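Local coordinates for protein putative sulfatase yidJ (Bacteroides fragilis, PDB 2QZU) that probably hydrolyses sulfate esters as a metal-dependent arylsulfatase, at residues D41-G44 against C45-K48; V107-S110 against Q111-C115; N301-N305 against T306-F310. All blocks are in the same frame, centred on the assembly; numbering follows the deposited sequence.

The three contacts are local turns of one chain, strung in series along the alkaline-phosphatase-like core of the sulfatase. Contact 1 lies in the loop after strand 29-35, and contact 3 leads into strand 306-311, the neighbour of 29-35 in the large mixed sheet; their centres are 22 Å apart and their nearest atoms about 6 Å. Contact 2, before helix 116-122, sits on the opposite side of the chain's centre from contact 1, 35 Å away between centres, and about 15 Å from contact 3 at the nearest atoms. Its Leu109, Ala113 and Cys115 pack on helix 76-85, whose first residue, Ser76, is the predicted formylglycine position, unmodified here.

Contact 1. Residues D41-G44 against C45-K48; sequences DAIG and CIGK
The CD1 end of Ile46 lies obliquely against Ile43, 3.7 Å from CB of Ile43 and only slightly farther from its CD1. The CG2 branch of Ile43 touches SG of Cys45 at 3.5 Å; a chi1 of 61° sets that sulfur between its own backbone N and carbonyl carbon, turned back toward the isoleucine. The second pairing is ionic. Lys48, fully extended beyond CG, crosses the carboxylate of Asp41 with its CD as well as its ammonium group, and NZ stands 3.6 Å from OD1, a loose salt bridge. Water 2 closes the gap, donating to Asp41 OD1 and accepting from Lys48 NZ, 3.0 Å from each. Asp41 OD1 has a second cationic partner in Arg335, so the two positive groups would be expected to stabilise the carboxylate in its charged form.

Beneath the side chains the chain winds through a short 3-10 turn in the loop between strand 29-35 and helix 54-61 of the sulfatase core. Ile46 N bonds to Ile43 O, and Gly47 N to Gly44 O at 3.0 Å. Gly47 then takes a positive phi of 65°, a conformation that favours glycine, and the chain turns back past Asp41. Water 1 bridges the two arms of the bend, donating to Asp41 O and Ile43 O and accepting from Lys48 N at 2.9 Å. Farther out, Thr53 OG1 bonds Gly44 N, Asp57 OD1 bonds Cys45 N, and Pro337 packs against Ile43.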
loop_
_atom_site.group_PDB
_atom_site.type_symbol
_atom_site.label_atom_id
_atom_site.label_comp_id
_atom_site.label_asym_id
_atom_site.label_seq_id
_atom_site.Cartn_x
_atom_site.Cartn_y
_atom_site.Cartn_z
ATOM N N ASP A 41 6.636 -6.466 -24.264
ATOM C CA ASP A 41 5.458 -6.919 -25.001
ATOM C C ASP A 41 4.177 -6.169 -24.662
ATOM O O ASP A 41 3.138 -6.417 -25.269
ATOM C CB ASP A 41 5.232 -8.424 -24.802
ATOM C CG ASP A 41 6.303 -9.269 -25.472
ATOM O OD1 ASP A 41 6.907 -8.787 -26.453
ATOM O OD2 ASP A 41 6.529 -10.413 -25.028
ATOM N N ALA A 42 4.249 -5.246 -23.707
ATOM C CA ALA A 42 3.070 -4.482 -23.317
ATOM C C ALA A 42 2.888 -3.243 -24.188
ATOM O O ALA A 42 2.693 -2.139 -23.685
ATOM C CB ALA A 42 3.160 -4.084 -21.845
ATOM N N ILE A 43 2.977 -3.440 -25.500
ATOM C CA ILE A 43 2.787 -2.367 -26.471
ATOM C C ILE A 43 1.691 -2.882 -27.396
ATOM O O ILE A 43 1.781 -3.999 -27.909
ATOM C CB ILE A 43 4.065 -2.096 -27.300
ATOM C CG1 ILE A 43 5.202 -1.634 -26.383
ATOM C CG2 ILE A 43 3.787 -1.024 -28.347
ATOM C CD1 ILE A 43 6.533 -1.455 -27.100
ATOM N N GLY A 44 0.658 -2.073 -27.598
ATOM C CA GLY A 44 -0.456 -2.482 -28.431
ATOM C C GLY A 44 -0.139 -2.981 -29.828
ATOM O O GLY A 44 -0.650 -4.024 -30.247
ATOM N N CYS A 45 0.703 -2.249 -30.552
ATOM C CA CYS A 45 1.041 -2.626 -31.918
ATOM C C CYS A 45 1.795 -3.945 -32.058
ATOM O O CYS A 45 1.910 -4.471 -33.166
ATOM C CB CYS A 45 1.825 -1.498 -32.605
ATOM S SG CYS A 45 3.389 -1.059 -31.825
ATOM N N ILE A 46 2.304 -4.484 -30.952
ATOM C CA ILE A 46 3.022 -5.754 -31.001
ATOM C C ILE A 46 2.014 -6.903 -31.099
ATOM O O ILE A 46 2.357 -8.025 -31.473
ATOM C CB ILE A 46 3.947 -5.915 -29.771
ATOM C CG1 ILE A 46 5.079 -4.885 -29.862
ATOM C CG2 ILE A 46 4.524 -7.326 -29.713
ATOM C CD1 ILE A 46 6.069 -4.928 -28.717
ATOM N N GLY A 47 0.762 -6.598 -30.761
ATOM C CA GLY A 47 -0.317 -7.569 -30.858
ATOM C C GLY A 47 -0.315 -8.809 -29.985
ATOM O O GLY A 47 -0.980 -9.791 -30.317
ATOM N N LYS A 48 0.413 -8.777 -28.874
ATOM C CA LYS A 48 0.465 -9.923 -27.972
ATOM C C LYS A 48 -0.438 -9.743 -26.753
ATOM O O LYS A 48 -0.917 -10.723 -26.183
ATOM C CB LYS A 48 1.899 -10.171 -27.501
ATOM C CG LYS A 48 2.855 -10.603 -28.603
ATOM C CD LYS A 48 4.242 -10.885 -28.052
ATOM C CE LYS A 48 5.197 -11.328 -29.153
ATOM N NZ LYS A 48 6.560 -11.624 -28.625
HETATM O O HOH W 1 1.263 -6.575 -27.156
HETATM O O HOH W 2 7.925 -9.040 -29.244
#

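Contact 2. Residues V107-S110 against Q111-C115; sequences VELS and QNARC
Ser110 grips the turn that follows it with two acceptors. Its carbonyl oxygen takes the N-H of Ala113, with Ser110 O and Ala113 N 3.1 Å apart, and closes a type I beta turn. Its hydroxyl is turned to the far side of CB from the backbone N (chi1 178°), which carries OG forward to accept from Asn112 N at 3.2 Å, an ST turn. The close side of the turn is completed by Ala113, whose CB comes within 3.3 Å of Ser110 O.

Inward the packing is apolar and less intimate. Both methyls of Leu109 face the sulfur of Cys115, CD1 and CD2 each 4.1 Å from SG, and CD1 lies 4.2 Å from Ala113 CB. Helix 76-85 covers this face through Met84 and Thr85. The outer corner is looser: Gln111 and Asn112 are both exposed and each touches a crystal neighbour, Gln111 extending away while the Asn112 side chain runs alongside Ser110 OG. Cys115 occupies the N-cap position of helix 116-122, its backbone N bonded to Asp118 OD2.

Carbonyl and hydroxyl of a single serine thus satisfy two successive backbone amides within the turn, leaving the Leu109 and Cys115 side to apolar packing.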
loop_
_atom_site.group_PDB
_atom_site.type_symbol
_atom_site.label_atom_id
_atom_site.label_comp_id
_atom_site.label_asym_id
_atom_site.label_seq_id
_atom_site.Cartn_x
_atom_site.Cartn_y
_atom_site.Cartn_z
ATOM N N VAL A 107 27.855 2.106 -3.944
ATOM C CA VAL A 107 26.944 1.819 -5.042
ATOM C C VAL A 107 26.208 3.089 -5.472
ATOM O O VAL A 107 25.160 3.439 -4.928
ATOM C CB VAL A 107 25.944 0.706 -4.635
ATOM C CG1 VAL A 107 24.984 0.408 -5.774
ATOM C CG2 VAL A 107 26.711 -0.554 -4.263
ATOM N N GLU A 108 26.796 3.797 -6.433
ATOM C CA GLU A 108 26.215 5.023 -6.977
ATOM C C GLU A 108 27.043 5.462 -8.180
ATOM O O GLU A 108 28.167 4.996 -8.375
ATOM C CB GLU A 108 26.191 6.149 -5.926
ATOM C CG GLU A 108 27.566 6.654 -5.493
ATOM C CD GLU A 108 27.499 7.906 -4.616
ATOM O OE1 GLU A 108 26.385 8.344 -4.251
ATOM O OE2 GLU A 108 28.572 8.453 -4.291
ATOM N N LEU A 109 26.488 6.356 -8.988
ATOM C CA LEU A 109 27.193 6.851 -10.163
ATOM C C LEU A 109 28.377 7.693 -9.698
ATOM O O LEU A 109 28.238 8.531 -8.813
ATOM C CB LEU A 109 26.253 7.708 -11.014
ATOM C CG LEU A 109 26.798 8.250 -12.338
ATOM C CD1 LEU A 109 27.168 7.095 -13.257
ATOM C CD2 LEU A 109 25.744 9.131 -12.998
ATOM N N SER A 110 29.540 7.467 -10.296
ATOM C CA SER A 110 30.729 8.221 -9.926
ATOM C C SER A 110 30.645 9.643 -10.466
ATOM O O SER A 110 30.244 9.856 -11.609
ATOM C CB SER A 110 31.980 7.538 -10.486
ATOM O OG SER A 110 33.146 8.281 -10.172
ATOM N N GLN A 111 31.016 10.615 -9.641
ATOM C CA GLN A 111 31.001 12.006 -10.075
ATOM C C GLN A 111 32.016 12.182 -11.207
ATOM O O GLN A 111 31.865 13.057 -12.060
ATOM C CB GLN A 111 31.352 12.929 -8.900
ATOM C CG GLN A 111 31.474 14.401 -9.270
ATOM C CD GLN A 111 31.729 15.289 -8.064
ATOM O OE1 GLN A 111 32.089 16.461 -8.205
ATOM N NE2 GLN A 111 31.533 14.739 -6.870
ATOM N N ASN A 112 33.039 11.328 -11.218
ATOM C CA ASN A 112 34.084 11.385 -12.240
ATOM C C ASN A 112 33.773 10.582 -13.497
ATOM O O ASN A 112 34.534 10.620 -14.463
ATOM C CB ASN A 112 35.416 10.897 -11.666
ATOM C CG ASN A 112 35.900 11.752 -10.516
ATOM O OD1 ASN A 112 36.002 12.974 -10.636
ATOM N ND2 ASN A 112 36.209 11.113 -9.393
ATOM N N ALA A 113 32.668 9.846 -13.488
ATOM C CA ALA A 113 32.305 9.055 -14.657
ATOM C C ALA A 113 31.962 9.978 -15.821
ATOM O O ALA A 113 31.235 10.958 -15.658
ATOM C CB ALA A 113 31.115 8.153 -14.337
ATOM N N ARG A 114 32.503 9.668 -16.994
ATOM C CA ARG A 114 32.240 10.456 -18.192
ATOM C C ARG A 114 30.975 9.894 -18.837
ATOM O O ARG A 114 31.024 8.899 -19.564
ATOM C CB ARG A 114 33.422 10.340 -19.158
ATOM C CG ARG A 114 33.259 11.093 -20.465
ATOM C CD ARG A 114 33.367 12.585 -20.269
ATOM N NE ARG A 114 33.339 13.308 -21.540
ATOM C CZ ARG A 114 33.297 14.632 -21.631
ATOM N NH1 ARG A 114 33.280 15.365 -20.526
ATOM N NH2 ARG A 114 33.263 15.224 -22.818
ATOM N N CYS A 115 29.842 10.528 -18.564
ATOM C CA CYS A 115 28.564 10.071 -19.103
ATOM C C CYS A 115 28.211 10.747 -20.423
ATOM O O CYS A 115 28.762 11.797 -20.751
ATOM C CB CYS A 115 27.465 10.314 -18.068
ATOM S SG CYS A 115 27.789 9.438 -16.513
#

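Contact 3. Residues N301-N305 against T306-F310; sequences NLFDN and TIVVF
Thr306 reaches back over the turn with its hydroxyl, OG1 donating to Leu302 O in a short bond of 2.6 Å. The hydroxyl comes from above the plane of that carbonyl, 43° out of it, and a chi1 of -67° places OG1 beside its own backbone N, on the side of the turn. That N makes a second, weak bond of 3.4 Å from Thr306 N to Phe303 O, closing a type I beta turn from Phe303 to Thr306. Water 3 adds weak bonds to Asn305 N and Thr306 OG1.

Farther along, Phe303 and Val308 cross at about a right angle. The ring swings toward the strand because CG lies opposite the backbone N (chi1 -178°), and its CE1 meets Val308 CG2 obliquely at 4.1 Å. Leu297 of helix 267-299 packs on both side chains, and Lys298 makes a cation-pi contact with the ring.

The positive phi of Asn301 ends helix 267-299 in a Schellman motif, with Leu302 N bonded to Leu297 O. Helix end, turn and strand 306-311, which runs parallel to 29-35 and antiparallel to 338-341, form the helix-to-strand connection of the alpha/beta core found in the alkaline phosphatase clan.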
loop_
_atom_site.group_PDB
_atom_site.type_symbol
_atom_site.label_atom_id
_atom_site.label_comp_id
_atom_site.label_asym_id
_atom_site.label_seq_id
_atom_site.Cartn_x
_atom_site.Cartn_y
_atom_site.Cartn_z
ATOM N N ASN A 301 7.833 22.273 -34.354
ATOM C CA ASN A 301 8.656 21.878 -35.501
ATOM C C ASN A 301 9.992 21.311 -35.023
ATOM O O ASN A 301 11.042 21.536 -35.639
ATOM C CB ASN A 301 8.895 23.076 -36.422
ATOM C CG ASN A 301 7.661 23.445 -37.226
ATOM O OD1 ASN A 301 7.611 24.498 -37.863
ATOM N ND2 ASN A 301 6.662 22.572 -37.207
ATOM N N LEU A 302 9.935 20.577 -33.916
ATOM C CA LEU A 302 11.114 19.969 -33.312
ATOM C C LEU A 302 11.003 18.449 -33.266
ATOM O O LEU A 302 11.632 17.807 -32.426
ATOM C CB LEU A 302 11.300 20.490 -31.884
ATOM C CG LEU A 302 11.555 21.984 -31.669
ATOM C CD1 LEU A 302 11.534 22.310 -30.173
ATOM C CD2 LEU A 302 12.894 22.353 -32.285
ATOM N N PHE A 303 10.197 17.873 -34.152
ATOM C CA PHE A 303 10.026 16.426 -34.169
ATOM C C PHE A 303 10.863 15.763 -35.256
ATOM O O PHE A 303 11.503 14.737 -35.018
ATOM C CB PHE A 303 8.551 16.054 -34.375
ATOM C CG PHE A 303 8.290 14.567 -34.348
ATOM C CD1 PHE A 303 8.453 13.840 -33.171
ATOM C CD2 PHE A 303 7.898 13.892 -35.502
ATOM C CE1 PHE A 303 8.234 12.463 -33.146
ATOM C CE2 PHE A 303 7.677 12.513 -35.488
ATOM C CZ PHE A 303 7.844 11.797 -34.305
ATOM N N ASP A 304 10.868 16.353 -36.446
ATOM C CA ASP A 304 11.606 15.781 -37.564
ATOM C C ASP A 304 13.108 15.649 -37.371
ATOM O O ASP A 304 13.698 14.657 -37.807
ATOM C CB ASP A 304 11.345 16.570 -38.849
ATOM C CG ASP A 304 9.913 16.468 -39.314
ATOM O OD1 ASP A 304 9.204 15.538 -38.871
ATOM O OD2 ASP A 304 9.500 17.314 -40.135
ATOM N N ASN A 305 13.747 16.642 -36.758
ATOM C CA ASN A 305 15.190 16.537 -36.573
ATOM C C ASN A 305 15.571 16.308 -35.130
ATOM O O ASN A 305 16.524 16.896 -34.612
ATOM C CB ASN A 305 15.926 17.768 -37.104
ATOM C CG ASN A 305 17.416 17.513 -37.258
ATOM O OD1 ASN A 305 17.821 16.481 -37.807
ATOM N ND2 ASN A 305 18.237 18.441 -36.777
ATOM N N THR A 306 14.796 15.446 -34.484
ATOM C CA THR A 306 15.028 15.080 -33.100
ATOM C C THR A 306 14.923 13.572 -33.012
ATOM O O THR A 306 14.028 12.969 -33.603
ATOM C CB THR A 306 13.965 15.682 -32.162
ATOM O OG1 THR A 306 14.096 17.107 -32.134
ATOM C CG2 THR A 306 14.124 15.124 -30.743
ATOM N N ILE A 307 15.858 12.957 -32.304
ATOM C CA ILE A 307 15.800 11.519 -32.117
ATOM C C ILE A 307 14.949 11.336 -30.869
ATOM O O ILE A 307 15.304 11.825 -29.797
ATOM C CB ILE A 307 17.192 10.917 -31.859
ATOM C CG1 ILE A 307 18.075 11.096 -33.097
ATOM C CG2 ILE A 307 17.060 9.436 -31.495
ATOM C CD1 ILE A 307 19.529 10.745 -32.866
ATOM N N VAL A 308 13.811 10.667 -31.015
ATOM C CA VAL A 308 12.933 10.412 -29.882
ATOM C C VAL A 308 13.045 8.930 -29.561
ATOM O O VAL A 308 12.910 8.082 -30.443
ATOM C CB VAL A 308 11.462 10.756 -30.204
ATOM C CG1 VAL A 308 10.558 10.397 -29.011
ATOM C CG2 VAL A 308 11.343 12.234 -30.529
ATOM N N VAL A 309 13.317 8.628 -28.299
ATOM C CA VAL A 309 13.454 7.250 -27.855
ATOM C C VAL A 309 12.480 6.960 -26.724
ATOM O O VAL A 309 12.345 7.775 -25.810
ATOM C CB VAL A 309 14.876 6.974 -27.292
ATOM C CG1 VAL A 309 14.989 5.517 -26.861
ATOM C CG2 VAL A 309 15.933 7.327 -28.317
ATOM N N PHE A 310 11.778 5.831 -26.800
ATOM C CA PHE A 310 10.901 5.426 -25.701
ATOM C C PHE A 310 11.393 4.049 -25.285
ATOM O O PHE A 310 11.397 3.114 -26.088
ATOM C CB PHE A 310 9.425 5.301 -26.088
ATOM C CG PHE A 310 8.554 4.875 -24.930
ATOM C CD1 PHE A 310 8.222 5.779 -23.928
ATOM C CD2 PHE A 310 8.153 3.547 -24.790
ATOM C CE1 PHE A 310 7.512 5.375 -22.797
ATOM C CE2 PHE A 310 7.440 3.128 -23.659
ATOM C CZ PHE A 310 7.123 4.044 -22.663
HETATM O O HOH W 3 14.152 19.209 -34.726
#